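Local coordinates for beta sliding clamp (PDB 6PTR), which probably tethers DNA polymerases and other proteins to DNA as a ring-shaped head-to-tail homodimer, giving replication its processivity, at residues 22-27 with 61-66; 294-299 with 307-312; 203-208 with 233-238; 267-272 with 326-331. All blocks are in the same frame, centred on the assembly; numbering follows the deposited sequence.

Interaction 1: residues 22-27 with 61-66; sequences LGRVHR and VTESFT
Helix-on-sheet packing in the N-terminal domain brings Arg24 and Val25, on helix 15-26, against Val61 and Glu63 of strand 59-69. The short axes run nearly antiparallel at 166° and approach to 7.8 Å, close enough for one layer of side chains. Two kinds of interaction share that layer. The polar part is a long salt bridge, Arg24 NH1 to Glu63 OE1 at 3.7 Å. Its guanidinium and carboxylate planes are 49° apart, so the groups do not meet as a flat bidentate pair. Both charges have other partners: Arg24 NH2 forms a salt bridge with Glu223 of the same chain, and Glu63 OE1 is hydrogen-bonded to Ser21 OG, one helical turn before Val25. The carboxylate is therefore held more firmly by the Ser21 hydroxyl than by the arginine; both come from helix 15-26. The apolar part is carried by Val25, whose side chain crosses that of Glu63 at about a right angle. Its contact with Val61, CG1 to CG1 at 4.3 Å, is tentative because Val61 is modelled in two conformers. With CG1 anti to its carbonyl carbon (chi1 -53°), Val25 reaches across to the strand, CG1 lying 4.1 Å from Glu63 CB and 4.0 Å from Glu63 N.

Interaction 2: residues 294-299 with 307-312; sequences RAVKLT and LVVNNP
Leu298 and Leu307 lie side by side and point the same way, on one face of the hairpin formed by strands 295-301 and 304-311. They are a non-hydrogen-bonded antiparallel pair, and Leu307 CD2 rests 3.7 Å from Leu298 CG. Val296 and Val309 meet differently: their side chains slant across one another, CG2 to CG2 at 3.8 Å. That contact goes with unlike torsions: in Val296 chi1 of 57° puts CG1 between the backbone N and the carbonyl carbon, which leaves CG2 anti to the N, while Val309 CG2 is anti to its carbonyl carbon. Val296 CG2 also reaches Leu307 CB at 4.1 Å, linking the valine pair to the leucine pair. Lys297 and Val308 put their side chains on the other face. They form the hydrogen-bonded pair, with Lys297 N to Val308 O at 2.8 Å and an almost straight N-H...O angle of 175°, and Val308 N to Lys297 O at 2.9 Å. Beyond Val296 and Val309 the strands part, and a water bridges them: it donates to Ala295 O at 2.9 Å and accepts from Asn310 N at 2.9 Å. Strand 330-335 pairs with the other side of 295-301, and strand 315-322 with the other side of 304-311. Helix 275-285 covers the apolar face, with Val285 against Val296 and Val309 and with Ala281 and Val282 against Leu307, while Leu339 of helix 336-345 also reaches Val296.

Interaction 3: residues 203-208 with 233-238; sequences GMPGVI and LSETKI. With EDO (1,2-ethanediol), chain Q.
The carboxylate of Glu235 only brushes the pyrrolidine ring of Pro205, OE2 lying 4.1 Å from Pro205 CB. The methylene before it does the packing: Glu235 CG is 3.7 Å from Pro205 CB, the two side chains slanting past each other. The rest of the contact is aliphatic and centres on one methyl. Leu233 CD1 touches Met204 CG at 3.8 Å and Val207 CG2 at 3.8 Å, and the methionine chain crosses the leucine at about a right angle. Leu233 takes the less common chi1 of 58°, placing CG between its backbone N and carbonyl carbon. Beyond it the chain reverses, and Ser234 OG accepts from both Thr236 N and Lys237 N at 3.1 Å, an ST turn and ST motif that tie down the hairpin bend. Lys237 NZ donates to an ethanediol, probably from the crystallisation liquor, that also bonds Ser129. In the central domain this contact spans two sheets: Val207 begins strand 207-210, beside strand 167-173 of one sheet, whereas Leu233 ends strand 228-233 of the other. Met204 packs on Phe170 and Ile172 of the first and on Cys136 and Phe138 of the second.

Interaction 4: residues 267-272 with 326-331; sequences NDRKLI and TSEPLE
Arg269 makes the largest share of this surface contact, reaching from strand 269-274 to the loop 326-329 and the start of strand 330-335. Its CG is anti to the carbonyl carbon (chi1 -58°), and a bend at chi3 turns the guanidinium toward Glu328. Hydrogen bonding across the contact is slight: Arg269 NH1 gives a weak bond to Glu328 O, 3.3 Å with an N-H...O angle of 140°, and that oxygen also accepts from Tyr325 OH. Water supplies a firmer link, donating to Lys270 O at 2.7 Å and accepting from Thr326 N at 2.9 Å, with Ser327 OG as a third partner. Electrostatics add a looser term: Glu328 OE1 sits over one guanidinium face, 4.1 Å from Arg269 NH1 and well out of plane, so no N-H aims at it; the planes are 13° apart. On the opposite face lies Leu330 CD1, 3.9 Å from Arg269 NH1, while Pro329 O is at the edge, near the plane. Nearer the backbone, Arg269 CG and Ser327 CB touch at 3.9 Å. With Asp268, Arg269 forms a classic beta bulge facing Leu355. Since Glu328 is poorly ordered, its attraction is probably weak, leaving the water bridge and aliphatic contacts as better-defined links.

The four contacts follow the three-domain layout. Along the chain the order is interaction 1 in the N-terminal domain, interaction 3 in the central domain, then interaction 4, whose loop encloses interaction 2, in the C-terminal domain. Interactions 1 and 3 have centres about 25 Å apart and reach one eight-stranded sheet that runs from the first domain into the second; interactions 3 and 4, centres about 41 Å apart, reach another joining the second to the third. Interactions 2 and 4, centres about 18 Å apart, touch directly: Lys297 NZ forms a salt bridge with Glu331 OE2 (3.2 Å) between neighbouring strands 295-301 and 330-335. Sheets that run across domain borders are consistent with the extended shape of the subunit within the dimeric ring.

Interaction 1: residues 22-27 with 61-66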
loop_
_atom_site.group_PDB
_atom_site.type_symbol
_atom_site.label_atom_id
_atom_site.label_comp_id
_atom_site.label_asym_id
_atom_site.label_seq_id
_atom_site.Cartn_x
_atom_site.Cartn_y
_atom_site.Cartn_z
ATOM N N LEU C 22 -10.132 -16.444 12.864
ATOM C CA LEU C 22 -8.682 -16.300 12.839
ATOM C C LEU C 22 -8.278 -14.857 12.566
ATOM O O LEU C 22 -7.299 -14.368 13.133
ATOM C CB LEU C 22 -8.079 -17.222 11.776
ATOM C CG LEU C 22 -6.569 -17.425 11.755
ATOM C CD1 LEU C 22 -6.052 -17.898 13.112
ATOM C CD2 LEU C 22 -6.209 -18.418 10.656
ATOM N N GLY C 23 -9.010 -14.167 11.687
ATOM C CA GLY C 23 -8.685 -12.785 11.409
ATOM C C GLY C 23 -8.789 -11.913 12.641
ATOM O O GLY C 23 -8.031 -10.951 12.792
ATOM N N ARG C 24 -9.699 -12.260 13.550
ATOM C CA ARG C 24 -9.879 -11.467 14.756
ATOM C C ARG C 24 -8.753 -11.668 15.760
ATOM O O ARG C 24 -8.512 -10.778 16.581
ATOM C CB ARG C 24 -11.231 -11.789 15.392
ATOM C CG ARG C 24 -12.416 -11.175 14.620
ATOM C CD ARG C 24 -13.775 -11.612 15.171
ATOM N NE ARG C 24 -14.905 -10.902 14.582
ATOM C CZ ARG C 24 -16.174 -11.130 14.902
ATOM N NH1 ARG C 24 -16.478 -12.062 15.796
ATOM N NH2 ARG C 24 -17.143 -10.426 14.331
ATOM N N VAL C 25 -8.055 -12.808 15.734
ATOM C CA VAL C 25 -7.092 -13.067 16.804
ATOM C C VAL C 25 -5.655 -12.879 16.331
ATOM O O VAL C 25 -4.797 -12.417 17.093
ATOM C CB VAL C 25 -7.276 -14.473 17.408
ATOM C CG1 VAL C 25 -8.719 -14.669 17.830
ATOM C CG2 VAL C 25 -6.866 -15.525 16.430
ATOM N N HIS C 26 -5.391 -13.184 15.061
ATOM C CA HIS C 26 -4.011 -13.297 14.607
ATOM C C HIS C 26 -3.273 -11.967 14.646
ATOM O O HIS C 26 -2.051 -11.957 14.827
ATOM C CB HIS C 26 -3.962 -13.907 13.193
ATOM C CG HIS C 26 -4.104 -12.917 12.083
ATOM N ND1 HIS C 26 -5.316 -12.367 11.716
ATOM C CD2 HIS C 26 -3.187 -12.398 11.232
ATOM C CE1 HIS C 26 -5.134 -11.535 10.706
ATOM N NE2 HIS C 26 -3.850 -11.531 10.396
ATOM N N ARG C 27 -3.972 -10.840 14.481
ATOM C CA ARG C 27 -3.261 -9.570 14.397
ATOM C C ARG C 27 -2.643 -9.135 15.725
ATOM O O ARG C 27 -1.881 -8.162 15.742
ATOM C CB ARG C 27 -4.182 -8.464 13.856
ATOM C CG ARG C 27 -5.688 -8.727 13.921
ATOM C CD ARG C 27 -6.473 -7.584 13.231
ATOM N NE ARG C 27 -7.833 -7.420 13.753
ATOM C CZ ARG C 27 -8.948 -7.624 13.055
ATOM N NH1 ARG C 27 -8.884 -8.000 11.783
ATOM N NH2 ARG C 27 -10.135 -7.444 13.629
ATOM N N VAL C 61 -6.264 -12.099 23.205
ATOM C CA VAL C 61 -7.559 -12.108 22.535
ATOM C C VAL C 61 -7.985 -13.553 22.344
ATOM O O VAL C 61 -7.162 -14.406 21.996
ATOM C CB VAL C 61 -7.514 -11.376 21.183
ATOM C CG1 VAL C 61 -8.901 -11.331 20.539
ATOM C CG2 VAL C 61 -6.984 -9.968 21.387
ATOM N N THR C 62 -9.257 -13.832 22.590
ATOM C CA THR C 62 -9.814 -15.142 22.292
ATOM C C THR C 62 -11.085 -14.957 21.484
ATOM O O THR C 62 -11.821 -13.994 21.683
ATOM C CB THR C 62 -10.132 -15.930 23.552
ATOM O OG1 THR C 62 -11.181 -15.272 24.277
ATOM C CG2 THR C 62 -8.880 -16.058 24.444
ATOM N N GLU C 63 -11.334 -15.879 20.565
ATOM C CA GLU C 63 -12.632 -15.945 19.919
ATOM C C GLU C 63 -13.016 -17.404 19.829
ATOM O O GLU C 63 -12.155 -18.258 19.620
ATOM C CB GLU C 63 -12.664 -15.354 18.520
ATOM C CG GLU C 63 -14.151 -15.238 18.070
ATOM C CD GLU C 63 -14.283 -14.975 16.627
ATOM O OE1 GLU C 63 -15.227 -15.492 15.995
ATOM O OE2 GLU C 63 -13.413 -14.257 16.119
ATOM N N SER C 64 -14.301 -17.682 19.984
ATOM C CA SER C 64 -14.766 -19.055 19.999
ATOM C C SER C 64 -15.920 -19.191 19.033
ATOM O O SER C 64 -16.673 -18.239 18.821
ATOM C CB SER C 64 -15.220 -19.455 21.393
ATOM O OG SER C 64 -14.254 -19.030 22.340
ATOM N N PHE C 65 -16.069 -20.389 18.467
ATOM C CA PHE C 65 -17.242 -20.672 17.652
ATOM C C PHE C 65 -17.647 -22.132 17.812
ATOM O O PHE C 65 -16.823 -22.998 18.119
ATOM C CB PHE C 65 -17.013 -20.340 16.162
ATOM C CG PHE C 65 -15.829 -21.025 15.532
ATOM C CD1 PHE C 65 -14.538 -20.565 15.741
ATOM C CD2 PHE C 65 -16.016 -22.118 14.694
ATOM C CE1 PHE C 65 -13.451 -21.186 15.143
ATOM C CE2 PHE C 65 -14.928 -22.735 14.079
ATOM C CZ PHE C 65 -13.647 -22.271 14.305
ATOM N N THR C 66 -18.922 -22.382 17.528
ATOM C CA THR C 66 -19.533 -23.695 17.701
ATOM C C THR C 66 -19.174 -24.605 16.535
ATOM O O THR C 66 -19.346 -24.229 15.375
ATOM C CB THR C 66 -21.047 -23.540 17.811
ATOM O OG1 THR C 66 -21.369 -22.875 19.048
ATOM C CG2 THR C 66 -21.732 -24.901 17.736
#

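Interaction 2: residues 294-299 with 307-312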
loop_
_atom_site.group_PDB
_atom_site.type_symbol
_atom_site.label_atom_id
_atom_site.label_comp_id
_atom_site.label_asym_id
_atom_site.label_seq_id
_atom_site.Cartn_x
_atom_site.Cartn_y
_atom_site.Cartn_z
ATOM N N ARG C 294 5.404 21.402 10.260
ATOM C CA ARG C 294 4.154 21.495 9.533
ATOM C C ARG C 294 3.379 22.705 9.993
ATOM O O ARG C 294 2.154 22.680 10.077
ATOM C CB ARG C 294 3.319 20.226 9.729
ATOM C CG ARG C 294 4.151 18.970 9.825
ATOM C CD ARG C 294 3.620 17.848 8.970
ATOM N NE ARG C 294 4.719 17.071 8.404
ATOM C CZ ARG C 294 4.999 16.995 7.106
ATOM N NH1 ARG C 294 6.028 16.265 6.694
ATOM N NH2 ARG C 294 4.242 17.629 6.220
ATOM N N ALA C 295 4.082 23.789 10.333
ATOM C CA ALA C 295 3.390 24.946 10.872
ATOM C C ALA C 295 2.552 25.603 9.783
ATOM O O ALA C 295 2.979 25.718 8.629
ATOM C CB ALA C 295 4.396 25.953 11.449
ATOM N N VAL C 296 1.337 26.011 10.143
ATOM C CA VAL C 296 0.542 26.909 9.316
ATOM C C VAL C 296 0.149 28.088 10.191
ATOM O O VAL C 296 -0.260 27.906 11.346
ATOM C CB VAL C 296 -0.691 26.210 8.697
ATOM C CG1 VAL C 296 -1.577 25.587 9.783
ATOM C CG2 VAL C 296 -1.507 27.197 7.860
ATOM N N LYS C 297 0.333 29.298 9.663
ATOM C CA LYS C 297 -0.031 30.525 10.359
ATOM C C LYS C 297 -1.430 30.944 9.953
ATOM O O LYS C 297 -1.734 31.054 8.762
ATOM C CB LYS C 297 0.955 31.652 10.032
ATOM C CG LYS C 297 0.522 32.970 10.630
ATOM C CD LYS C 297 1.612 34.051 10.560
ATOM C CE LYS C 297 1.848 34.562 9.185
ATOM N NZ LYS C 297 2.665 35.820 9.333
ATOM N N LEU C 298 -2.288 31.126 10.947
ATOM C CA LEU C 298 -3.627 31.664 10.754
ATOM C C LEU C 298 -3.572 33.140 11.101
ATOM O O LEU C 298 -3.264 33.504 12.242
ATOM C CB LEU C 298 -4.662 30.959 11.638
ATOM C CG LEU C 298 -5.110 29.539 11.287
ATOM C CD1 LEU C 298 -3.956 28.586 11.198
ATOM C CD2 LEU C 298 -6.145 29.032 12.312
ATOM N N THR C 299 -3.883 33.982 10.137
ATOM C CA THR C 299 -4.035 35.409 10.387
ATOM C C THR C 299 -5.523 35.701 10.403
ATOM O O THR C 299 -6.184 35.649 9.357
ATOM C CB THR C 299 -3.314 36.229 9.326
ATOM O OG1 THR C 299 -1.916 35.893 9.364
ATOM C CG2 THR C 299 -3.497 37.719 9.597
ATOM N N LEU C 307 -4.301 31.888 5.617
ATOM C CA LEU C 307 -3.422 30.798 6.006
ATOM C C LEU C 307 -2.109 30.990 5.272
ATOM O O LEU C 307 -2.116 31.334 4.094
ATOM C CB LEU C 307 -4.018 29.442 5.609
ATOM C CG LEU C 307 -5.402 29.148 6.143
ATOM C CD1 LEU C 307 -5.894 27.828 5.583
ATOM C CD2 LEU C 307 -5.333 29.093 7.653
ATOM N N VAL C 308 -0.984 30.772 5.954
ATOM C CA VAL C 308 0.322 30.868 5.304
ATOM C C VAL C 308 1.220 29.751 5.807
ATOM O O VAL C 308 1.340 29.541 7.022
ATOM C CB VAL C 308 1.015 32.221 5.546
ATOM C CG1 VAL C 308 2.338 32.222 4.775
ATOM C CG2 VAL C 308 0.150 33.364 5.086
ATOM N N VAL C 309 1.899 29.076 4.874
ATOM C CA VAL C 309 2.909 28.062 5.190
ATOM C C VAL C 309 4.209 28.469 4.513
ATOM O O VAL C 309 4.200 28.911 3.362
ATOM C CB VAL C 309 2.494 26.652 4.729
ATOM C CG1 VAL C 309 3.588 25.608 5.029
ATOM C CG2 VAL C 309 1.166 26.245 5.374
ATOM N N ASN C 310 5.326 28.353 5.244
ATOM C CA ASN C 310 6.648 28.664 4.703
ATOM C C ASN C 310 7.537 27.464 4.970
ATOM O O ASN C 310 7.534 26.934 6.085
ATOM C CB ASN C 310 7.285 29.917 5.337
ATOM C CG ASN C 310 6.559 31.215 4.970
ATOM O OD1 ASN C 310 6.609 31.668 3.825
ATOM N ND2 ASN C 310 5.895 31.822 5.952
ATOM N N ASN C 311 8.276 27.025 3.957
ATOM C CA ASN C 311 9.223 25.918 4.115
ATOM C C ASN C 311 10.491 26.302 3.374
ATOM O O ASN C 311 10.456 26.549 2.165
ATOM C CB ASN C 311 8.639 24.601 3.587
ATOM C CG ASN C 311 9.665 23.446 3.505
ATOM O OD1 ASN C 311 10.838 23.576 3.828
ATOM N ND2 ASN C 311 9.191 22.289 3.025
ATOM N N PRO C 312 11.631 26.382 4.063
ATOM C CA PRO C 312 12.841 26.879 3.399
ATOM C C PRO C 312 13.340 25.981 2.294
ATOM O O PRO C 312 14.187 26.419 1.506
ATOM C CB PRO C 312 13.864 26.951 4.539
ATOM C CG PRO C 312 13.389 25.919 5.517
ATOM C CD PRO C 312 11.878 26.006 5.468
HETATM O O HOH W 1 4.912 27.742 8.078
#

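Interaction 3: residues 203-208 with 233-238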
loop_
_atom_site.group_PDB
_atom_site.type_symbol
_atom_site.label_atom_id
_atom_site.label_comp_id
_atom_site.label_asym_id
_atom_site.label_seq_id
_atom_site.Cartn_x
_atom_site.Cartn_y
_atom_site.Cartn_z
ATOM N N GLY C 203 -16.904 3.945 42.354
ATOM C CA GLY C 203 -15.651 3.432 42.869
ATOM C C GLY C 203 -14.671 2.932 41.826
ATOM O O GLY C 203 -13.582 2.476 42.201
ATOM N N MET C 204 -15.018 2.990 40.542
ATOM C CA MET C 204 -14.119 2.515 39.497
ATOM C C MET C 204 -12.813 3.296 39.546
ATOM O O MET C 204 -12.846 4.536 39.565
ATOM C CB MET C 204 -14.740 2.683 38.114
ATOM C CG MET C 204 -13.898 2.058 37.019
ATOM S SD MET C 204 -14.426 2.541 35.381
ATOM C CE MET C 204 -13.401 3.998 35.126
ATOM N N PRO C 205 -11.659 2.627 39.556
ATOM C CA PRO C 205 -10.390 3.356 39.517
ATOM C C PRO C 205 -10.172 3.988 38.153
ATOM O O PRO C 205 -10.666 3.502 37.135
ATOM C CB PRO C 205 -9.348 2.263 39.785
ATOM C CG PRO C 205 -9.976 1.027 39.245
ATOM C CD PRO C 205 -11.452 1.169 39.588
ATOM N N GLY C 206 -9.421 5.088 38.140
ATOM C CA GLY C 206 -8.980 5.664 36.878
ATOM C C GLY C 206 -7.811 4.850 36.357
ATOM O O GLY C 206 -6.817 4.647 37.067
ATOM N N VAL C 207 -7.923 4.374 35.114
ATOM C CA VAL C 207 -6.914 3.495 34.534
ATOM C C VAL C 207 -6.522 3.964 33.138
ATOM O O VAL C 207 -7.263 4.667 32.445
ATOM C CB VAL C 207 -7.391 2.027 34.470
ATOM C CG1 VAL C 207 -7.835 1.539 35.860
ATOM C CG2 VAL C 207 -8.528 1.878 33.455
ATOM N N ILE C 208 -5.340 3.534 32.718
ATOM C CA ILE C 208 -4.789 3.900 31.410
ATOM C C ILE C 208 -4.823 2.652 30.541
ATOM O O ILE C 208 -4.084 1.694 30.791
ATOM C CB ILE C 208 -3.367 4.453 31.523
ATOM C CG1 ILE C 208 -3.345 5.690 32.423
ATOM C CG2 ILE C 208 -2.809 4.798 30.118
ATOM C CD1 ILE C 208 -1.912 6.114 32.783
ATOM N N LEU C 233 -12.657 -4.604 35.265
ATOM C CA LEU C 233 -11.320 -4.086 35.474
ATOM C C LEU C 233 -10.917 -4.183 36.931
ATOM O O LEU C 233 -11.746 -4.315 37.842
ATOM C CB LEU C 233 -11.159 -2.630 34.979
ATOM C CG LEU C 233 -12.006 -1.461 35.482
ATOM C CD1 LEU C 233 -11.295 -0.119 35.223
ATOM C CD2 LEU C 233 -13.343 -1.478 34.769
ATOM N N SER C 234 -9.609 -4.165 37.107
ATOM C CA SER C 234 -8.917 -3.959 38.368
ATOM C C SER C 234 -7.943 -2.813 38.143
ATOM O O SER C 234 -7.987 -2.128 37.116
ATOM C CB SER C 234 -8.202 -5.231 38.804
ATOM O OG SER C 234 -7.139 -5.510 37.914
ATOM N N GLU C 235 -7.042 -2.609 39.096
ATOM C CA GLU C 235 -6.025 -1.603 38.836
ATOM C C GLU C 235 -4.870 -2.142 37.997
ATOM O O GLU C 235 -4.023 -1.349 37.566
ATOM C CB GLU C 235 -5.546 -1.004 40.160
ATOM C CG GLU C 235 -6.611 -0.087 40.749
ATOM C CD GLU C 235 -6.403 0.213 42.207
ATOM O OE1 GLU C 235 -5.248 0.130 42.665
ATOM O OE2 GLU C 235 -7.399 0.526 42.894
ATOM N N THR C 236 -4.853 -3.444 37.692
ATOM C CA THR C 236 -3.795 -4.049 36.895
ATOM C C THR C 236 -4.239 -4.571 35.529
ATOM O O THR C 236 -3.398 -4.664 34.637
ATOM C CB THR C 236 -3.128 -5.211 37.654
ATOM O OG1 THR C 236 -4.076 -6.253 37.878
ATOM C CG2 THR C 236 -2.566 -4.735 38.988
ATOM N N LYS C 237 -5.507 -4.932 35.339
ATOM C CA LYS C 237 -5.949 -5.481 34.057
ATOM C C LYS C 237 -7.345 -4.989 33.712
ATOM O O LYS C 237 -8.137 -4.652 34.587
ATOM C CB LYS C 237 -5.982 -7.029 34.053
ATOM C CG LYS C 237 -4.617 -7.713 34.034
ATOM C CD LYS C 237 -4.807 -9.221 33.855
ATOM C CE LYS C 237 -3.500 -9.953 33.582
ATOM N NZ LYS C 237 -3.761 -11.380 33.230
ATOM N N ILE C 238 -7.651 -4.978 32.420
ATOM C CA ILE C 238 -8.987 -4.647 31.947
ATOM C C ILE C 238 -9.380 -5.676 30.899
ATOM O O ILE C 238 -8.529 -6.191 30.167
ATOM C CB ILE C 238 -9.057 -3.212 31.378
ATOM C CG1 ILE C 238 -10.498 -2.829 31.053
ATOM C CG2 ILE C 238 -8.164 -3.057 30.128
ATOM C CD1 ILE C 238 -10.646 -1.293 30.800
HETATM C C1 EDO Q . -2.986 -10.168 29.674
HETATM O O1 EDO Q . -1.798 -10.116 30.475
HETATM C C2 EDO Q . -3.250 -11.618 29.289
HETATM O O2 EDO Q . -4.145 -12.216 30.235
#

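Interaction 4: residues 267-272 with 326-331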
loop_
_atom_site.group_PDB
_atom_site.type_symbol
_atom_site.label_atom_id
_atom_site.label_comp_id
_atom_site.label_asym_id
_atom_site.label_seq_id
_atom_site.Cartn_x
_atom_site.Cartn_y
_atom_site.Cartn_z
ATOM N N ASN C 267 -11.087 30.919 27.356
ATOM C CA ASN C 267 -10.746 31.577 26.096
ATOM C C ASN C 267 -11.916 32.411 25.590
ATOM O O ASN C 267 -13.067 31.975 25.641
ATOM C CB ASN C 267 -10.356 30.540 25.039
ATOM C CG ASN C 267 -9.008 29.933 25.284
ATOM O OD1 ASN C 267 -8.347 30.226 26.285
ATOM N ND2 ASN C 267 -8.584 29.056 24.374
ATOM N N ASP C 268 -11.617 33.611 25.076
ATOM C CA ASP C 268 -12.649 34.607 24.811
ATOM C C ASP C 268 -12.673 35.137 23.381
ATOM O O ASP C 268 -13.378 36.118 23.118
ATOM C CB ASP C 268 -12.494 35.777 25.787
ATOM C CG ASP C 268 -11.145 36.474 25.657
ATOM O OD1 ASP C 268 -10.181 35.836 25.185
ATOM O OD2 ASP C 268 -11.046 37.659 26.026
ATOM N N ARG C 269 -11.909 34.561 22.466
ATOM C CA ARG C 269 -11.979 34.888 21.043
ATOM C C ARG C 269 -12.546 33.686 20.297
ATOM O O ARG C 269 -11.930 32.618 20.292
ATOM C CB ARG C 269 -10.600 35.220 20.473
ATOM C CG ARG C 269 -9.915 36.379 21.171
ATOM C CD ARG C 269 -8.652 36.798 20.440
ATOM N NE ARG C 269 -7.574 37.129 21.369
ATOM C CZ ARG C 269 -6.502 37.849 21.050
ATOM N NH1 ARG C 269 -6.376 38.349 19.828
ATOM N NH2 ARG C 269 -5.569 38.083 21.959
ATOM N N LYS C 270 -13.678 33.864 19.631
ATOM C CA LYS C 270 -14.342 32.752 18.958
ATOM C C LYS C 270 -14.196 32.884 17.449
ATOM O O LYS C 270 -14.535 33.924 16.879
ATOM C CB LYS C 270 -15.827 32.698 19.336
ATOM C CG LYS C 270 -16.581 31.545 18.671
ATOM C CD LYS C 270 -17.891 31.229 19.416
ATOM C CE LYS C 270 -19.057 31.998 18.920
ATOM N NZ LYS C 270 -20.314 31.530 19.605
ATOM N N LEU C 271 -13.700 31.828 16.809
ATOM C CA LEU C 271 -13.572 31.755 15.358
ATOM C C LEU C 271 -14.459 30.623 14.863
ATOM O O LEU C 271 -14.354 29.501 15.364
ATOM C CB LEU C 271 -12.116 31.518 14.948
ATOM C CG LEU C 271 -11.844 31.066 13.506
ATOM C CD1 LEU C 271 -12.265 32.174 12.523
ATOM C CD2 LEU C 271 -10.378 30.683 13.280
ATOM N N ILE C 272 -15.341 30.914 13.910
ATOM C CA ILE C 272 -16.153 29.890 13.261
ATOM C C ILE C 272 -15.791 29.860 11.788
ATOM O O ILE C 272 -15.780 30.903 11.128
ATOM C CB ILE C 272 -17.662 30.134 13.402
ATOM C CG1 ILE C 272 -18.060 30.416 14.852
ATOM C CG2 ILE C 272 -18.400 28.919 12.861
ATOM C CD1 ILE C 272 -19.536 30.808 15.004
ATOM N N THR C 326 -15.198 38.319 15.206
ATOM C CA THR C 326 -15.425 39.717 15.532
ATOM C C THR C 326 -14.504 40.209 16.644
ATOM O O THR C 326 -14.743 41.289 17.191
ATOM C CB THR C 326 -16.898 39.940 15.922
ATOM O OG1 THR C 326 -17.235 39.131 17.056
ATOM C CG2 THR C 326 -17.822 39.568 14.774
ATOM N N SER C 327 -13.457 39.457 16.989
ATOM C CA SER C 327 -12.580 39.814 18.089
ATOM C C SER C 327 -11.354 40.579 17.586
ATOM O O SER C 327 -11.229 40.920 16.409
ATOM C CB SER C 327 -12.155 38.571 18.868
ATOM O OG SER C 327 -13.272 37.845 19.358
ATOM N N GLU C 328 -10.449 40.857 18.512
ATOM C CA GLU C 328 -9.178 41.483 18.183
ATOM C C GLU C 328 -8.421 40.611 17.182
ATOM O O GLU C 328 -8.348 39.389 17.372
ATOM C CB GLU C 328 -8.368 41.665 19.469
ATOM C CG GLU C 328 -7.026 42.362 19.326
ATOM C CD GLU C 328 -6.234 42.345 20.630
ATOM O OE1 GLU C 328 -6.804 41.937 21.667
ATOM O OE2 GLU C 328 -5.046 42.736 20.616
ATOM N N PRO C 329 -7.875 41.183 16.107
ATOM C CA PRO C 329 -7.120 40.366 15.142
ATOM C C PRO C 329 -6.035 39.548 15.836
ATOM O O PRO C 329 -5.475 39.954 16.852
ATOM C CB PRO C 329 -6.528 41.405 14.186
ATOM C CG PRO C 329 -7.529 42.570 14.255
ATOM C CD PRO C 329 -7.982 42.594 15.691
ATOM N N LEU C 330 -5.755 38.371 15.291
ATOM C CA LEU C 330 -4.822 37.460 15.934
ATOM C C LEU C 330 -4.054 36.706 14.868
ATOM O O LEU C 330 -4.642 36.252 13.885
ATOM C CB LEU C 330 -5.556 36.478 16.853
ATOM C CG LEU C 330 -4.778 35.338 17.509
ATOM C CD1 LEU C 330 -3.708 35.867 18.452
ATOM C CD2 LEU C 330 -5.736 34.437 18.266
ATOM N N GLU C 331 -2.746 36.562 15.078
ATOM C CA GLU C 331 -1.912 35.667 14.288
ATOM C C GLU C 331 -1.488 34.516 15.188
ATOM O O GLU C 331 -0.895 34.742 16.254
ATOM C CB GLU C 331 -0.684 36.393 13.733
ATOM C CG GLU C 331 -0.997 37.486 12.740
ATOM C CD GLU C 331 0.245 37.923 11.959
ATOM O OE1 GLU C 331 1.054 38.689 12.510
ATOM O OE2 GLU C 331 0.416 37.475 10.805
HETATM O O HOH W 2 -15.350 36.433 17.355
#